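Local coordinates for protein LRIM1 (Anopheles gambiae, PDB 3O53), which forms a heterodimeric complex with the leucine-rich repeat protein APL1C that regulates complement-like immunity in the mosquito, at residues Q24-L29 against K37-S42; E72-E77 against L85-N90; L95-G98 against T103-A106. All coordinates share one frame; numbering follows the deposited sequence.

Contact 1 (Q24-L29 against K37-S42); sequences QALASL and KELDLS. With NAG (2-acetamido-2-deoxy-beta-D-glucopyranose), chain C.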
# COMPACT_ATOMS: atom_id res chain seq x y z
N GLN A 24 -31.62 7.35 -17.27
CA GLN A 24 -32.52 6.54 -18.07
C GLN A 24 -32.05 5.09 -18.08
O GLN A 24 -32.84 4.17 -17.85
CB GLN A 24 -32.59 7.08 -19.49
CG GLN A 24 -33.39 6.21 -20.44
CD GLN A 24 -33.40 6.75 -21.85
OE1 GLN A 24 -33.20 7.95 -22.07
NE2 GLN A 24 -33.62 5.88 -22.82
N ALA A 25 -30.77 4.88 -18.36
CA ALA A 25 -30.20 3.54 -18.42
C ALA A 25 -30.47 2.76 -17.14
O ALA A 25 -30.81 1.58 -17.18
CB ALA A 25 -28.71 3.62 -18.69
N LEU A 26 -30.32 3.43 -16.00
CA LEU A 26 -30.48 2.77 -14.71
C LEU A 26 -31.95 2.47 -14.44
O LEU A 26 -32.26 1.50 -13.74
CB LEU A 26 -29.89 3.63 -13.59
CG LEU A 26 -28.37 3.84 -13.63
CD1 LEU A 26 -27.90 4.66 -12.43
CD2 LEU A 26 -27.62 2.51 -13.69
N ALA A 27 -32.84 3.29 -14.98
CA ALA A 27 -34.27 3.04 -14.87
C ALA A 27 -34.62 1.73 -15.56
O ALA A 27 -35.31 0.88 -14.99
CB ALA A 27 -35.06 4.18 -15.48
N SER A 28 -34.14 1.56 -16.79
CA SER A 28 -34.30 0.32 -17.52
C SER A 28 -33.75 -0.84 -16.71
O SER A 28 -34.40 -1.89 -16.59
CB SER A 28 -33.55 0.39 -18.86
OG SER A 28 -33.88 1.57 -19.57
N LEU A 29 -32.57 -0.66 -16.14
CA LEU A 29 -31.93 -1.71 -15.36
C LEU A 29 -32.78 -2.05 -14.15
O LEU A 29 -32.89 -3.21 -13.78
CB LEU A 29 -30.53 -1.27 -14.92
CG LEU A 29 -29.54 -2.39 -14.60
CD1 LEU A 29 -29.11 -3.10 -15.87
CD2 LEU A 29 -28.33 -1.85 -13.84
N LYS A 37 -26.51 -8.54 -9.81
CA LYS A 37 -25.46 -8.85 -8.86
C LYS A 37 -24.17 -8.11 -9.19
O LYS A 37 -23.41 -7.72 -8.31
CB LYS A 37 -25.19 -10.36 -8.83
CG LYS A 37 -23.89 -10.73 -8.13
CD LYS A 37 -23.68 -12.23 -8.04
CE LYS A 37 -24.62 -12.88 -7.03
NZ LYS A 37 -24.14 -14.23 -6.62
N GLU A 38 -23.90 -7.92 -10.48
CA GLU A 38 -22.71 -7.17 -10.87
C GLU A 38 -23.10 -6.17 -11.94
O GLU A 38 -23.85 -6.49 -12.85
CB GLU A 38 -21.62 -8.12 -11.38
CG GLU A 38 -21.30 -9.26 -10.41
CD GLU A 38 -20.02 -10.02 -10.77
OE1 GLU A 38 -19.25 -9.54 -11.65
OE2 GLU A 38 -19.77 -11.09 -10.17
N LEU A 39 -22.63 -4.93 -11.79
CA LEU A 39 -22.86 -3.90 -12.79
C LEU A 39 -21.52 -3.33 -13.24
O LEU A 39 -20.70 -2.92 -12.43
CB LEU A 39 -23.73 -2.77 -12.23
CG LEU A 39 -23.99 -1.62 -13.21
CD1 LEU A 39 -24.65 -2.14 -14.48
CD2 LEU A 39 -24.86 -0.52 -12.57
N ASP A 40 -21.31 -3.31 -14.55
CA ASP A 40 -20.07 -2.84 -15.13
C ASP A 40 -20.32 -1.59 -15.96
O ASP A 40 -20.99 -1.64 -16.99
CB ASP A 40 -19.45 -3.94 -16.00
CG ASP A 40 -18.16 -3.52 -16.66
OD1 ASP A 40 -17.62 -2.46 -16.29
OD2 ASP A 40 -17.69 -4.25 -17.56
N LEU A 41 -19.80 -0.46 -15.50
CA LEU A 41 -19.97 0.82 -16.19
C LEU A 41 -18.65 1.36 -16.72
O LEU A 41 -18.54 2.55 -17.03
CB LEU A 41 -20.59 1.85 -15.24
CG LEU A 41 -21.91 1.44 -14.58
CD1 LEU A 41 -22.45 2.57 -13.72
CD2 LEU A 41 -22.93 1.03 -15.62
N SER A 42 -17.66 0.50 -16.84
CA SER A 42 -16.31 0.93 -17.20
C SER A 42 -16.24 1.50 -18.62
O SER A 42 -17.02 1.12 -19.48
CB SER A 42 -15.33 -0.23 -17.07
OG SER A 42 -15.82 -1.39 -17.73
C1 NAG C . -13.46 -3.50 -14.39
C2 NAG C . -12.80 -4.83 -14.05
C3 NAG C . -11.40 -4.87 -14.64
C4 NAG C . -11.42 -4.50 -16.12
C5 NAG C . -12.15 -3.20 -16.35
C6 NAG C . -12.26 -2.91 -17.84
C7 NAG C . -13.28 -5.89 -11.91
C8 NAG C . -13.04 -5.81 -10.44
N2 NAG C . -12.69 -4.94 -12.62
O3 NAG C . -10.85 -6.14 -14.42
O4 NAG C . -10.09 -4.36 -16.55
O5 NAG C . -13.44 -3.27 -15.78
O6 NAG C . -13.03 -3.93 -18.45
O7 NAG C . -13.98 -6.79 -12.40

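Contact 2 (E72-E77 against L85-N90); sequences ETLDLE and LDLNNN. With NAG (2-acetamido-2-deoxy-beta-D-glucopyranose), chain C.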
# COMPACT_ATOMS: atom_id res chain seq x y z
N GLU A 72 -13.88 14.61 -7.63
CA GLU A 72 -14.28 15.02 -6.28
C GLU A 72 -14.68 13.82 -5.42
O GLU A 72 -13.91 12.88 -5.28
CB GLU A 72 -15.40 16.05 -6.35
CG GLU A 72 -14.96 17.40 -6.90
CD GLU A 72 -16.10 18.40 -7.01
OE1 GLU A 72 -15.83 19.61 -6.87
OE2 GLU A 72 -17.25 17.98 -7.22
N THR A 73 -15.88 13.84 -4.87
CA THR A 73 -16.29 12.82 -3.90
C THR A 73 -17.11 11.69 -4.54
O THR A 73 -18.09 11.94 -5.24
CB THR A 73 -17.09 13.45 -2.74
OG1 THR A 73 -16.23 14.34 -2.02
CG2 THR A 73 -17.60 12.38 -1.79
N LEU A 74 -16.69 10.45 -4.31
CA LEU A 74 -17.48 9.28 -4.68
C LEU A 74 -17.98 8.63 -3.39
O LEU A 74 -17.21 7.97 -2.68
CB LEU A 74 -16.64 8.27 -5.48
CG LEU A 74 -17.39 6.97 -5.82
CD1 LEU A 74 -18.67 7.30 -6.57
CD2 LEU A 74 -16.53 5.99 -6.61
N ASP A 75 -19.25 8.83 -3.08
CA ASP A 75 -19.81 8.39 -1.81
C ASP A 75 -20.79 7.26 -2.05
O ASP A 75 -21.91 7.48 -2.49
CB ASP A 75 -20.50 9.55 -1.08
CG ASP A 75 -20.96 9.16 0.32
OD1 ASP A 75 -21.04 7.95 0.63
OD2 ASP A 75 -21.24 10.08 1.12
N LEU A 76 -20.35 6.05 -1.75
CA LEU A 76 -21.19 4.87 -1.93
C LEU A 76 -21.32 4.13 -0.62
O LEU A 76 -21.51 2.91 -0.60
CB LEU A 76 -20.57 3.95 -2.97
CG LEU A 76 -20.33 4.62 -4.32
CD1 LEU A 76 -19.72 3.61 -5.28
CD2 LEU A 76 -21.64 5.19 -4.87
N GLU A 77 -21.22 4.87 0.48
CA GLU A 77 -21.25 4.28 1.81
C GLU A 77 -22.58 3.58 2.06
O GLU A 77 -22.64 2.61 2.83
CB GLU A 77 -21.02 5.37 2.86
CG GLU A 77 -20.89 4.86 4.28
CD GLU A 77 -20.54 5.96 5.27
OE1 GLU A 77 -19.61 6.75 4.99
OE2 GLU A 77 -21.18 6.02 6.34
N LEU A 85 -15.54 -3.11 -5.40
CA LEU A 85 -15.68 -1.83 -6.07
C LEU A 85 -14.40 -1.55 -6.82
O LEU A 85 -13.33 -1.57 -6.24
CB LEU A 85 -15.92 -0.72 -5.05
CG LEU A 85 -16.00 0.70 -5.61
CD1 LEU A 85 -17.20 0.84 -6.55
CD2 LEU A 85 -16.09 1.70 -4.47
N ASP A 86 -14.51 -1.28 -8.12
CA ASP A 86 -13.34 -0.92 -8.91
C ASP A 86 -13.54 0.45 -9.55
O ASP A 86 -14.39 0.61 -10.42
CB ASP A 86 -13.09 -1.98 -9.98
CG ASP A 86 -11.83 -1.72 -10.79
OD1 ASP A 86 -11.32 -0.58 -10.79
OD2 ASP A 86 -11.34 -2.66 -11.45
N LEU A 87 -12.79 1.45 -9.11
CA LEU A 87 -12.82 2.76 -9.76
C LEU A 87 -11.43 3.16 -10.25
O LEU A 87 -11.13 4.34 -10.36
CB LEU A 87 -13.37 3.83 -8.82
CG LEU A 87 -12.54 4.10 -7.57
CD1 LEU A 87 -12.56 5.59 -7.21
CD2 LEU A 87 -13.06 3.24 -6.44
N ASN A 88 -10.60 2.17 -10.54
CA ASN A 88 -9.30 2.40 -11.15
C ASN A 88 -9.43 3.40 -12.30
O ASN A 88 -10.37 3.32 -13.10
CB ASN A 88 -8.71 1.10 -11.71
CG ASN A 88 -8.16 0.18 -10.62
OD1 ASN A 88 -8.02 0.57 -9.47
ND2 ASN A 88 -7.83 -1.05 -11.01
N ASN A 89 -8.47 4.31 -12.39
CA ASN A 89 -8.37 5.24 -13.51
C ASN A 89 -9.57 6.18 -13.58
O ASN A 89 -10.35 6.15 -14.54
CB ASN A 89 -8.18 4.48 -14.81
CG ASN A 89 -6.94 3.61 -14.78
OD1 ASN A 89 -5.83 4.11 -14.62
ND2 ASN A 89 -7.13 2.31 -14.92
N ASN A 90 -9.71 6.99 -12.54
CA ASN A 90 -10.65 8.10 -12.52
C ASN A 90 -9.94 9.29 -11.88
O ASN A 90 -8.71 9.31 -11.83
CB ASN A 90 -11.92 7.73 -11.76
CG ASN A 90 -12.88 6.92 -12.60
OD1 ASN A 90 -13.64 7.46 -13.39
ND2 ASN A 90 -12.84 5.60 -12.43
C1 NAG C . -13.46 -3.50 -14.39
C2 NAG C . -12.80 -4.83 -14.05
C3 NAG C . -11.40 -4.87 -14.64
C4 NAG C . -11.42 -4.50 -16.12
C5 NAG C . -12.15 -3.20 -16.35
C6 NAG C . -12.26 -2.91 -17.84
C7 NAG C . -13.28 -5.89 -11.91
C8 NAG C . -13.04 -5.81 -10.44
N2 NAG C . -12.69 -4.94 -12.62
O3 NAG C . -10.85 -6.14 -14.42
O4 NAG C . -10.09 -4.36 -16.55
O5 NAG C . -13.44 -3.27 -15.78
O6 NAG C . -13.03 -3.93 -18.45
O7 NAG C . -13.98 -6.79 -12.40

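Contact 3 (L95-G98 against T103-A106); sequences LLVG and TLHA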
# COMPACT_ATOMS: atom_id res chain seq x y z
N LEU A 95 -13.20 9.25 -1.16
CA LEU A 95 -13.91 8.02 -1.43
C LEU A 95 -14.51 7.49 -0.13
O LEU A 95 -13.82 7.43 0.88
CB LEU A 95 -12.93 7.00 -2.03
CG LEU A 95 -13.33 5.53 -2.18
CD1 LEU A 95 -14.55 5.44 -3.08
CD2 LEU A 95 -12.14 4.72 -2.74
N LEU A 96 -15.78 7.10 -0.17
CA LEU A 96 -16.42 6.48 0.98
C LEU A 96 -17.15 5.21 0.55
O LEU A 96 -17.92 5.23 -0.40
CB LEU A 96 -17.44 7.44 1.62
CG LEU A 96 -16.91 8.82 2.02
CD1 LEU A 96 -16.87 9.73 0.82
CD2 LEU A 96 -17.78 9.43 3.12
N VAL A 97 -16.94 4.12 1.28
CA VAL A 97 -17.58 2.87 0.92
C VAL A 97 -18.19 2.19 2.14
O VAL A 97 -17.94 2.60 3.28
CB VAL A 97 -16.60 1.95 0.16
CG1 VAL A 97 -16.04 2.69 -1.04
CG2 VAL A 97 -15.48 1.49 1.07
N GLY A 98 -19.00 1.16 1.90
CA GLY A 98 -19.86 0.58 2.91
C GLY A 98 -19.29 -0.59 3.67
O GLY A 98 -18.11 -0.92 3.53
N THR A 103 -13.10 -5.92 -1.36
CA THR A 103 -12.05 -5.61 -2.32
C THR A 103 -12.27 -4.24 -2.93
O THR A 103 -13.32 -3.97 -3.50
CB THR A 103 -12.00 -6.66 -3.46
OG1 THR A 103 -11.70 -7.95 -2.91
CG2 THR A 103 -10.94 -6.30 -4.48
N LEU A 104 -11.27 -3.38 -2.80
CA LEU A 104 -11.40 -1.99 -3.24
C LEU A 104 -10.25 -1.66 -4.18
O LEU A 104 -9.10 -1.55 -3.77
CB LEU A 104 -11.37 -1.06 -2.02
CG LEU A 104 -11.56 0.43 -2.29
CD1 LEU A 104 -12.89 0.65 -2.97
CD2 LEU A 104 -11.48 1.24 -0.99
N HIS A 105 -10.57 -1.55 -5.46
CA HIS A 105 -9.60 -1.17 -6.47
C HIS A 105 -9.79 0.30 -6.77
O HIS A 105 -10.82 0.69 -7.31
CB HIS A 105 -9.82 -1.97 -7.75
CG HIS A 105 -9.35 -3.38 -7.66
ND1 HIS A 105 -8.02 -3.73 -7.74
CD2 HIS A 105 -10.04 -4.54 -7.49
CE1 HIS A 105 -7.90 -5.04 -7.63
NE2 HIS A 105 -9.11 -5.55 -7.47
N ALA A 106 -8.80 1.12 -6.43
CA ALA A 106 -8.94 2.56 -6.64
C ALA A 106 -7.59 3.19 -6.95
O ALA A 106 -7.28 4.27 -6.47
CB ALA A 106 -9.58 3.21 -5.43

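Contact 1 (Q24-L29 against K37-S42)
Leu29 of helix 22-30 and Leu39 of strand 38-40 face each other with their CA atoms 9.7 Å apart, so helix and strand meet through side chains alone. This is the N-terminal end of a leucine-rich repeat solenoid: in sequence the helix connects strands 11-15 and 38-40, and it packs against the inner side of the second. Leu39 does nearly all the work on the strand side. Its CG is anti to the backbone N (chi1 179°), which carries both methyls out from the strand into the core. Leu29 CD2 comes in across the fork of that side chain, 3.7 Å from Leu39 CD1 and nearly as close to Leu39 CD2. One helical turn earlier, Leu26 extends its end to the same residue, with its CD2 4.2 Å from Leu39 CD2, a looser touch. All three leucines are buried, and Tyr12 and Phe57 close in around Leu29.

The other face of the strand is polar. Asp40 OD1 accepts the backbone N of Ser42 at 3.0 Å from above the carboxylate plane, an Asx turn, and also takes the Ser42 hydroxyl on its syn side. Beyond this turn lies the N-acetylglucosamine of the glycan on Asn64, whose ring oxygen O5 is 3.6 Å from Ser42 OG.

Contact 2 (E72-E77 against L85-N90)
Leu74 and Leu76 on strand 73-76 look across the core at Leu87 and Leu85, and these two pairs make up the tight part of the contact. The chains run in opposite senses, and the CA atoms of Leu74 and Leu87 are 9.5 Å apart, too far for backbone bonds. Leu74 and Leu87 meet tip to tip, with Leu74 CD2 4.0 Å from Leu87 CD1. Leu76 meets Leu85 at a slant instead, its CD1 set 4.0 Å from Leu85 CD1 and only a little farther from CD2. Leu63 of the preceding strand packs on both Leu76 and Leu85.

The solvent side is looser: Thr73 and Glu77 are exposed there, and Asp75 OD1 accepts the backbone N of Glu77 in an Asx turn. On the opposite outer face Asp86 makes the same turn with Asn88 N (OD1 to N 2.9 Å) but is covered by the glycan and by His105. Its OD2 receives N2 of the N-acetylglucosamine on Asn64 at 2.9 Å, in a nearly straight bond (166°) that ties the sugar's acetamido group to the strand.

Asn90 turns back inside to give its ND2 to Leu87 O (3.0 Å) and also to Leu65 O, while its OD1 accepts from Leu70 N. Asn109 ND2 likewise bonds Leu87 O; these are rungs of the asparagine ladder of the LxxLxLxxN leucine-rich repeat.

Contact 3 (L95-G98 against T103-A106)
No flat group enters the meeting of Leu95 and Val97 with Leu104 and Ala106; His105, the one ring in these segments, leaves the strand on the outer side. There it stacks on Tyr126 of the next strand, and Asp86 and Asn88 of the preceding repeat also touch it. The inner side of the same strand is wholly aliphatic.

Leu95 and Leu104 reach toward each other tip to tip across the core. Both hold CG trans to the backbone N (chi1 169° and -177°), which brings their methyl ends together. Leu95 CD2 is the hub. It lies 4.0 Å from Leu104 CD2 and 4.1 Å from Leu104 CD1, so one methyl faces both ends of the fork. The same CD2 is 4.0 Å from Ala106 CB, so this methyl bridges Leu104 and Ala106. Two residues on, Val97 CG1 adds a looser touch, 4.2 Å from Leu104 CD1.

The CA atoms of Leu95 and Ala106 stand 9.0 Å apart, and those of Val97 and Leu104 lie at nearly the same spacing, so two backbones of opposite sense run almost level. Leu95 and Val97 bond to strand 113-116 and Leu96 to strand 73-76, while strand 103-105 pairs with strand 84-86. Neighbouring repeats close the ends of the layer, with Leu85 packing on both Val97 and Leu104, and Val114 on Leu104 from the following side. In this part of the chain a short three-stranded parallel sheet faces the long run of strands, and aliphatic residues fill the space between, forming the hydrophobic core of a leucine-rich repeat solenoid.

In the fold
All three contacts are buried aliphatic packing, and each reaches the long run of parallel strands through 38-40, 84-86 or 103-105. What lies opposite changes along the solenoid: a helix in contact 1, and strands of the small three-stranded sheet in contacts 2 and 3. Contact 1 sits near the N-terminal end, its centre about 31 Å from that of the chain, while contacts 2 and 3 lie nearer the middle of the chain, with centres about 7 Å apart, and are directly joined: Leu87 N lies 2.8 Å from His105 O, a probable hydrogen bond between neighbouring strands. Contacts 1 and 2 share the glycan, which Ser42 merely approaches and Asp86 binds; contact 3 has a ring where they have aspartates.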